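Local coordinates for protein adhesin LabA (Helicobacter pylori, PDB 6GMM) that probably acts as a lectin that recognises LacdiNAc sugars in the gastric mucosa and so attaches the bacterium to its host, at residues A[8-11]-A[12-15]; A[124-128]-A[129-133]; A[289-292]-A[293-297]; A[324-327]-A[328-331]. All coordinates share one frame; numbering follows the deposited sequence.

Contact 1. Residues A[8-11]-A[12-15]; sequences SYER and LNNL
E10 and N14 meet one turn apart along helix 4-28. Their side chains cross obliquely, with the carboxylate and amide planes 54° apart. OE2 of E10 lies 3.5 Å from ND2 of N14 and 3.6 Å from OD1 of N14. It therefore comes about equally close to both ends of the amide, and the approach is loose. E10 has CG anti to the backbone N (chi1 -165°), and a bend at chi2 brings the acid round toward the next turn. N14 has CG beside its own backbone N (chi1 -65°), which folds the amide back over the carbonyl of E10. There ND2 of N14 comes to 3.0 Å from O of E10, but its N-H points badly and no hydrogen bond forms. The same carbonyl is taken by the backbone, with N of N14 3.1 Å from O of E10.

The other rungs of the helix run alongside. N of N13 binds O of Y9 at 2.8 Å. L12 is bonded in the same way to S8. The last rung, N of L15 to O of R11, is weak at 3.3 Å. CG of L15 rests against that carbonyl, 3.4 Å from O of R11.

L12 and L15 lean on I402 of helix 388-408. Y9 and N13 face helix 439-452. From that helix S449 hydrogen-bonds OE1 of E10. The acid is thus hydrogen-bonded to the neighbouring helix, while its meeting with N14 is only a loose polar approach. Regular backbone bonding, not a side-chain bond, joins these two turns.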
# COMPACT_ATOMS: atom_id res chain seq x y z
N SER A 8 -22.70 29.80 14.27
CA SER A 8 -22.41 30.81 13.26
C SER A 8 -20.91 31.03 13.10
O SER A 8 -20.46 31.29 11.97
CB SER A 8 -23.09 32.12 13.62
OG SER A 8 -24.51 31.99 13.59
N TYR A 9 -20.13 30.91 14.21
CA TYR A 9 -18.69 31.12 14.18
C TYR A 9 -17.98 29.96 13.54
O TYR A 9 -17.12 30.19 12.69
CB TYR A 9 -18.13 31.48 15.57
CG TYR A 9 -17.99 32.98 15.75
CD1 TYR A 9 -16.81 33.64 15.41
CD2 TYR A 9 -19.04 33.74 16.27
CE1 TYR A 9 -16.68 35.01 15.58
CE2 TYR A 9 -18.92 35.13 16.42
CZ TYR A 9 -17.73 35.76 16.08
OH TYR A 9 -17.59 37.11 16.25
N GLU A 10 -18.36 28.70 13.88
CA GLU A 10 -17.79 27.50 13.27
C GLU A 10 -18.11 27.47 11.76
O GLU A 10 -17.25 27.09 10.96
CB GLU A 10 -18.26 26.22 14.01
CG GLU A 10 -17.47 24.95 13.70
CD GLU A 10 -15.96 24.95 13.95
OE1 GLU A 10 -15.55 25.31 15.08
OE2 GLU A 10 -15.21 24.53 13.04
N ARG A 11 -19.30 27.98 11.39
CA ARG A 11 -19.79 28.10 10.01
C ARG A 11 -18.92 29.09 9.23
O ARG A 11 -18.51 28.79 8.12
CB ARG A 11 -21.24 28.61 10.03
CG ARG A 11 -22.15 28.04 8.95
CD ARG A 11 -23.49 27.59 9.53
NE ARG A 11 -24.19 28.66 10.25
CZ ARG A 11 -25.04 28.47 11.25
NH1 ARG A 11 -25.31 27.24 11.67
NH2 ARG A 11 -25.62 29.50 11.84
N LEU A 12 -18.66 30.27 9.84
CA LEU A 12 -17.83 31.30 9.22
C LEU A 12 -16.40 30.82 9.10
O LEU A 12 -15.82 30.95 8.02
CB LEU A 12 -17.93 32.63 10.00
CG LEU A 12 -17.06 33.80 9.52
CD1 LEU A 12 -17.49 34.32 8.16
CD2 LEU A 12 -17.08 34.92 10.54
N ASN A 13 -15.86 30.21 10.18
CA ASN A 13 -14.49 29.69 10.21
C ASN A 13 -14.22 28.69 9.10
O ASN A 13 -13.18 28.79 8.44
CB ASN A 13 -14.11 29.11 11.58
CG ASN A 13 -12.67 28.67 11.67
OD1 ASN A 13 -11.73 29.35 11.22
ND2 ASN A 13 -12.45 27.49 12.23
N ASN A 14 -15.16 27.78 8.84
CA ASN A 14 -14.96 26.79 7.78
C ASN A 14 -15.02 27.43 6.39
O ASN A 14 -14.27 27.01 5.51
CB ASN A 14 -15.90 25.58 7.93
CG ASN A 14 -15.64 24.76 9.18
OD1 ASN A 14 -14.48 24.47 9.56
ND2 ASN A 14 -16.71 24.35 9.83
N LEU A 15 -15.82 28.49 6.23
CA LEU A 15 -15.89 29.25 4.98
C LEU A 15 -14.54 29.98 4.76
O LEU A 15 -14.07 30.08 3.63
CB LEU A 15 -17.03 30.29 5.04
CG LEU A 15 -18.47 29.79 4.84
CD1 LEU A 15 -19.47 30.84 5.31
CD2 LEU A 15 -18.75 29.47 3.37

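Contact 2. Residues A[124-128]-A[129-133]; sequences SILST and ENYAK
Two backbone bonds start the first turn of the helix: N of Y131 reaches O of S127 at 3.1 Å, and N of A132 reaches O of T128 at 2.9 Å.

S127 is the N-cap residue. Its OG stands anti to the backbone N (chi1 -178°) and lies 3.2 Å from CG of E129. That CG sits between the backbone N and the carbonyl carbon of E129. This rotamer (chi1 60°) is what brings CG of E129 close to OG of S127. OG of S127 also has a weak hydrogen bond to O of N92. A water ties the cap to a side chain three residues on: it accepts from N of S127 at 2.9 Å and from ND2 of N130 at 3.0 Å.

L126 supplies the apolar part. Its two methyls divide the work. CD1 of L126 touches CB of N130 at 4.1 Å, and CD2 of L126 meets CD2 of the Y131 ring at 4.1 Å. In both pairs the side chains cross at about a right angle.

OG1 of T128 binds O of G94. The ring of Y131 packs among W73, F98 and strand 111-113. T128 and A132 touch Q96 of strand 96-98. On another side L126 and N130 rest on A205 of helix 188-205, so the start of helix 128-145 lies between a two-stranded sheet and that helix.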
# COMPACT_ATOMS: atom_id res chain seq x y z
N SER A 124 -8.73 -32.24 8.97
CA SER A 124 -8.16 -33.53 8.58
C SER A 124 -6.87 -33.26 7.79
O SER A 124 -6.33 -32.17 7.92
CB SER A 124 -9.17 -34.33 7.76
OG SER A 124 -8.63 -35.62 7.55
N ILE A 125 -6.38 -34.21 7.00
CA ILE A 125 -5.15 -34.02 6.25
C ILE A 125 -5.33 -33.10 5.04
O ILE A 125 -6.44 -32.89 4.54
CB ILE A 125 -4.52 -35.39 5.85
CG1 ILE A 125 -5.36 -36.14 4.77
CG2 ILE A 125 -4.24 -36.26 7.09
CD1 ILE A 125 -4.55 -37.19 3.91
N LEU A 126 -4.20 -32.58 4.55
CA LEU A 126 -4.21 -31.74 3.38
C LEU A 126 -4.17 -32.62 2.14
O LEU A 126 -3.28 -33.41 2.00
CB LEU A 126 -3.01 -30.76 3.40
CG LEU A 126 -3.03 -29.63 2.39
CD1 LEU A 126 -4.16 -28.67 2.69
CD2 LEU A 126 -1.70 -28.88 2.38
N SER A 127 -5.13 -32.46 1.24
CA SER A 127 -5.20 -33.13 -0.06
C SER A 127 -3.86 -32.99 -0.84
O SER A 127 -3.16 -31.99 -0.68
CB SER A 127 -6.28 -32.44 -0.88
OG SER A 127 -6.43 -33.07 -2.14
N THR A 128 -3.55 -33.95 -1.71
CA THR A 128 -2.35 -33.90 -2.56
C THR A 128 -2.50 -32.74 -3.54
O THR A 128 -1.56 -31.94 -3.63
CB THR A 128 -2.12 -35.23 -3.27
OG1 THR A 128 -1.89 -36.25 -2.28
CG2 THR A 128 -0.94 -35.19 -4.23
N GLU A 129 -3.70 -32.58 -4.18
CA GLU A 129 -3.98 -31.48 -5.11
C GLU A 129 -3.75 -30.09 -4.49
O GLU A 129 -3.14 -29.24 -5.13
CB GLU A 129 -5.36 -31.57 -5.81
CG GLU A 129 -6.62 -31.57 -4.94
CD GLU A 129 -7.90 -32.01 -5.64
OE1 GLU A 129 -7.89 -32.25 -6.87
OE2 GLU A 129 -8.93 -32.15 -4.93
N ASN A 130 -4.19 -29.87 -3.22
CA ASN A 130 -3.96 -28.59 -2.52
C ASN A 130 -2.48 -28.42 -2.15
O ASN A 130 -2.01 -27.33 -2.09
CB ASN A 130 -4.83 -28.48 -1.30
CG ASN A 130 -6.28 -28.23 -1.63
OD1 ASN A 130 -6.63 -27.67 -2.68
ND2 ASN A 130 -7.16 -28.61 -0.74
N TYR A 131 -1.76 -29.50 -1.91
CA TYR A 131 -0.34 -29.34 -1.60
C TYR A 131 0.35 -28.88 -2.89
O TYR A 131 1.07 -27.89 -2.85
CB TYR A 131 0.31 -30.62 -1.02
CG TYR A 131 1.68 -30.32 -0.46
CD1 TYR A 131 2.77 -30.12 -1.30
CD2 TYR A 131 1.88 -30.13 0.91
CE1 TYR A 131 4.02 -29.77 -0.80
CE2 TYR A 131 3.12 -29.78 1.42
CZ TYR A 131 4.19 -29.59 0.56
OH TYR A 131 5.42 -29.20 1.04
N ALA A 132 0.01 -29.52 -4.03
CA ALA A 132 0.56 -29.20 -5.34
C ALA A 132 0.33 -27.72 -5.68
O ALA A 132 1.27 -27.05 -6.13
CB ALA A 132 -0.04 -30.11 -6.41
N LYS A 133 -0.91 -27.22 -5.41
CA LYS A 133 -1.37 -25.84 -5.64
C LYS A 133 -0.53 -24.83 -4.84
O LYS A 133 0.04 -23.90 -5.43
CB LYS A 133 -2.85 -25.72 -5.22
CG LYS A 133 -3.62 -24.61 -5.91
CD LYS A 133 -5.10 -24.57 -5.48
CE LYS A 133 -6.00 -25.40 -6.36
NZ LYS A 133 -7.37 -25.55 -5.78
O HOH W 1 -7.20 -30.42 1.62

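Contact 3. Residues A[289-292]-A[293-297]; sequences SMFA and NAKAQ
N of K295 donates to O of F291 at 2.9 Å. It is one rung in a regular series. N of N293 binds O of S289 at 2.9 Å, N of A294 binds O of M290 at 3.2 Å, and N of A296 binds O of A292 at 3.0 Å.

The side chains of F291 and K295 run beside the first of these rungs. Both have CG anti to the backbone N, with chi1 174° for F291 and -169° for K295. This shared torsion sends them off the same side of the helix, one turn apart, where the lysine can reach the ring. They meet at a slant. CD of K295 lies 3.8 Å from CZ of F291 and 4.0 Å from CE2 of F291. The touch is made by the aliphatic part of the lysine at the far end of the ring.

Farther along the helix, NE2 of Q297 donates to OD1 of N293 at 2.9 Å. The N-H is well aimed and OD1 lies close to the amide plane of Q297. The donor nevertheless sits above the carbonyl plane of N293, off its lone pairs. Q297 is further held by helix 32-50: its NE2 also donates to O of L42, and its OE1 bonds to S45. These bonds would fix the rotation of the buried amide.

The face of helix 287-311 that carries M290, A294, A296 and Q297 is covered by helices 32-50, 239-264 and 369-386, while K295 is exposed.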
# COMPACT_ATOMS: atom_id res chain seq x y z
N SER A 289 -3.87 14.69 -16.61
CA SER A 289 -2.91 13.61 -16.38
C SER A 289 -2.02 13.95 -15.16
O SER A 289 -1.63 13.07 -14.41
CB SER A 289 -2.06 13.38 -17.62
OG SER A 289 -1.37 14.56 -17.99
N MET A 290 -1.78 15.25 -14.91
CA MET A 290 -0.99 15.70 -13.76
C MET A 290 -1.75 15.34 -12.48
O MET A 290 -1.14 14.80 -11.55
CB MET A 290 -0.69 17.20 -13.85
CG MET A 290 0.14 17.74 -12.68
SD MET A 290 0.28 19.54 -12.74
CE MET A 290 0.73 19.91 -11.01
N PHE A 291 -3.08 15.54 -12.48
CA PHE A 291 -3.97 15.20 -11.37
C PHE A 291 -3.99 13.67 -11.13
O PHE A 291 -3.73 13.20 -10.01
CB PHE A 291 -5.38 15.72 -11.65
CG PHE A 291 -6.40 15.30 -10.63
CD1 PHE A 291 -6.29 15.70 -9.30
CD2 PHE A 291 -7.44 14.44 -10.97
CE1 PHE A 291 -7.21 15.28 -8.34
CE2 PHE A 291 -8.36 14.02 -10.00
CZ PHE A 291 -8.24 14.44 -8.70
N ALA A 292 -4.28 12.91 -12.20
CA ALA A 292 -4.33 11.46 -12.12
C ALA A 292 -3.00 10.88 -11.59
O ALA A 292 -3.02 9.93 -10.79
CB ALA A 292 -4.64 10.90 -13.49
N ASN A 293 -1.86 11.46 -12.00
CA ASN A 293 -0.55 10.98 -11.56
C ASN A 293 -0.40 11.15 -10.04
O ASN A 293 -0.10 10.19 -9.36
CB ASN A 293 0.59 11.69 -12.32
CG ASN A 293 1.98 11.26 -11.90
OD1 ASN A 293 2.18 10.26 -11.21
ND2 ASN A 293 2.98 11.93 -12.39
N ALA A 294 -0.60 12.34 -9.54
CA ALA A 294 -0.51 12.75 -8.13
C ALA A 294 -1.48 11.97 -7.24
O ALA A 294 -1.10 11.56 -6.13
CB ALA A 294 -0.80 14.24 -8.03
N LYS A 295 -2.74 11.78 -7.71
CA LYS A 295 -3.78 11.04 -7.00
C LYS A 295 -3.29 9.59 -6.86
O LYS A 295 -3.28 9.05 -5.74
CB LYS A 295 -5.11 11.09 -7.77
CG LYS A 295 -6.31 10.57 -7.00
CD LYS A 295 -7.58 10.80 -7.78
CE LYS A 295 -8.76 10.17 -7.10
NZ LYS A 295 -9.68 9.57 -8.09
N ALA A 296 -2.76 9.00 -7.97
CA ALA A 296 -2.19 7.64 -7.91
C ALA A 296 -1.02 7.55 -6.93
O ALA A 296 -1.07 6.72 -6.05
CB ALA A 296 -1.76 7.15 -9.28
N GLN A 297 -0.03 8.44 -7.03
CA GLN A 297 1.13 8.46 -6.12
C GLN A 297 0.69 8.54 -4.66
O GLN A 297 1.28 7.88 -3.82
CB GLN A 297 2.06 9.64 -6.44
CG GLN A 297 2.75 9.49 -7.79
CD GLN A 297 3.92 10.41 -7.95
OE1 GLN A 297 4.65 10.70 -7.00
NE2 GLN A 297 4.16 10.83 -9.18

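Contact 4. Residues A[324-327]-A[328-331]; sequences GVCH and EVQN
Hydrogen bonds come first, and H327 and N331 share the main group. O of H327 accepts from N of N331 at 3.0 Å and from ND2 of N331 at 3.1 Å. The two donors come from opposite faces of the carbonyl plane. With CG beside its backbone N (chi1 -78°), N331 curls its amide back to the same oxygen that its own backbone N uses. N of Q330 binds O of C326 at 3.1 Å. A weak bond joins the side chains of H327 and Q330, with ND1 of H327 3.5 Å from OE1 of Q330. These two side chains lie side by side and point the same way, their ring and amide planes 50° apart. NE2 of Q330 sits at the ring edge.

C326 is the N-cap of the short helix 327-330. Its sulfur closes a disulfide with C351, so the helix begins directly at a cross-link.

The apolar touches cluster round this cysteine. SG of C326 meets CG2 of V329 at 3.8 Å and CB of E328 at 3.9 Å. Separately, the CG2 methyl of V329 lies against two carbonyl oxygens, 3.2 Å from O of C326 and 3.6 Å from O of G324.

Further polar and aromatic partners lie outside the turn. OE2 of E328 binds the backbone N of S103, and its OE1 binds ND1 of H333. The H327 ring meets Y78 edge-to-face.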
# COMPACT_ATOMS: atom_id res chain seq x y z
N GLY A 324 11.78 -15.45 12.55
CA GLY A 324 13.19 -15.15 12.46
C GLY A 324 14.08 -16.28 12.91
O GLY A 324 15.30 -16.20 12.75
N VAL A 325 13.46 -17.34 13.50
CA VAL A 325 14.11 -18.54 14.06
C VAL A 325 13.52 -19.83 13.38
O VAL A 325 13.68 -20.94 13.89
CB VAL A 325 13.98 -18.50 15.63
CG1 VAL A 325 14.70 -19.67 16.29
CG2 VAL A 325 14.54 -17.20 16.20
N CYS A 326 12.88 -19.69 12.20
CA CYS A 326 12.27 -20.79 11.43
C CYS A 326 13.27 -21.88 11.06
O CYS A 326 14.48 -21.68 11.18
CB CYS A 326 11.61 -20.23 10.18
SG CYS A 326 12.78 -19.49 9.01
N HIS A 327 12.76 -23.00 10.55
CA HIS A 327 13.58 -24.14 10.16
C HIS A 327 14.52 -23.84 8.97
O HIS A 327 15.60 -24.42 8.92
CB HIS A 327 12.71 -25.40 9.92
CG HIS A 327 11.90 -25.82 11.12
ND1 HIS A 327 12.45 -25.86 12.40
CD2 HIS A 327 10.62 -26.26 11.19
CE1 HIS A 327 11.49 -26.30 13.20
NE2 HIS A 327 10.37 -26.56 12.52
N GLU A 328 14.14 -22.90 8.06
CA GLU A 328 14.96 -22.49 6.91
C GLU A 328 16.29 -21.86 7.37
O GLU A 328 17.34 -22.25 6.85
CB GLU A 328 14.20 -21.50 6.01
CG GLU A 328 13.13 -22.17 5.18
CD GLU A 328 13.62 -22.91 3.95
OE1 GLU A 328 14.36 -22.31 3.15
OE2 GLU A 328 13.24 -24.09 3.78
N VAL A 329 16.26 -20.93 8.35
CA VAL A 329 17.47 -20.33 8.92
C VAL A 329 18.23 -21.35 9.76
O VAL A 329 19.47 -21.40 9.69
CB VAL A 329 17.27 -18.98 9.68
CG1 VAL A 329 17.04 -17.84 8.72
CG2 VAL A 329 16.15 -19.04 10.70
N GLN A 330 17.49 -22.20 10.52
CA GLN A 330 18.03 -23.26 11.40
C GLN A 330 18.93 -24.21 10.61
O GLN A 330 19.95 -24.67 11.12
CB GLN A 330 16.86 -23.99 12.07
CG GLN A 330 17.25 -25.05 13.10
CD GLN A 330 16.07 -25.90 13.54
OE1 GLN A 330 15.71 -26.90 12.90
NE2 GLN A 330 15.47 -25.53 14.66
N ASN A 331 18.55 -24.47 9.34
CA ASN A 331 19.30 -25.32 8.43
C ASN A 331 20.28 -24.57 7.51
O ASN A 331 20.94 -25.21 6.68
CB ASN A 331 18.34 -26.20 7.65
CG ASN A 331 17.88 -27.36 8.49
OD1 ASN A 331 18.66 -28.25 8.82
ND2 ASN A 331 16.62 -27.32 8.93

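How the contacts relate
All four contacts are local, within or at the start of helices, and none touches another. Contacts 1 and 3 lie within long helices; contacts 2 and 4 sit where a loop enters a helix, each with an N-cap residue. All are partly buried. At least half the touching residues are buried in contacts 2 and 3; contacts 1 and 4, with two each, are nearer the surface. Contact 3 is covered on one face by helices, with K295 exposed. Contacts 2 and 4 share the opposite side from contact 1, their nearest atoms about 10 Å apart. Their chemistry differs accordingly: a water and a disulfide appear at the caps, while 289-297 has an amide pair.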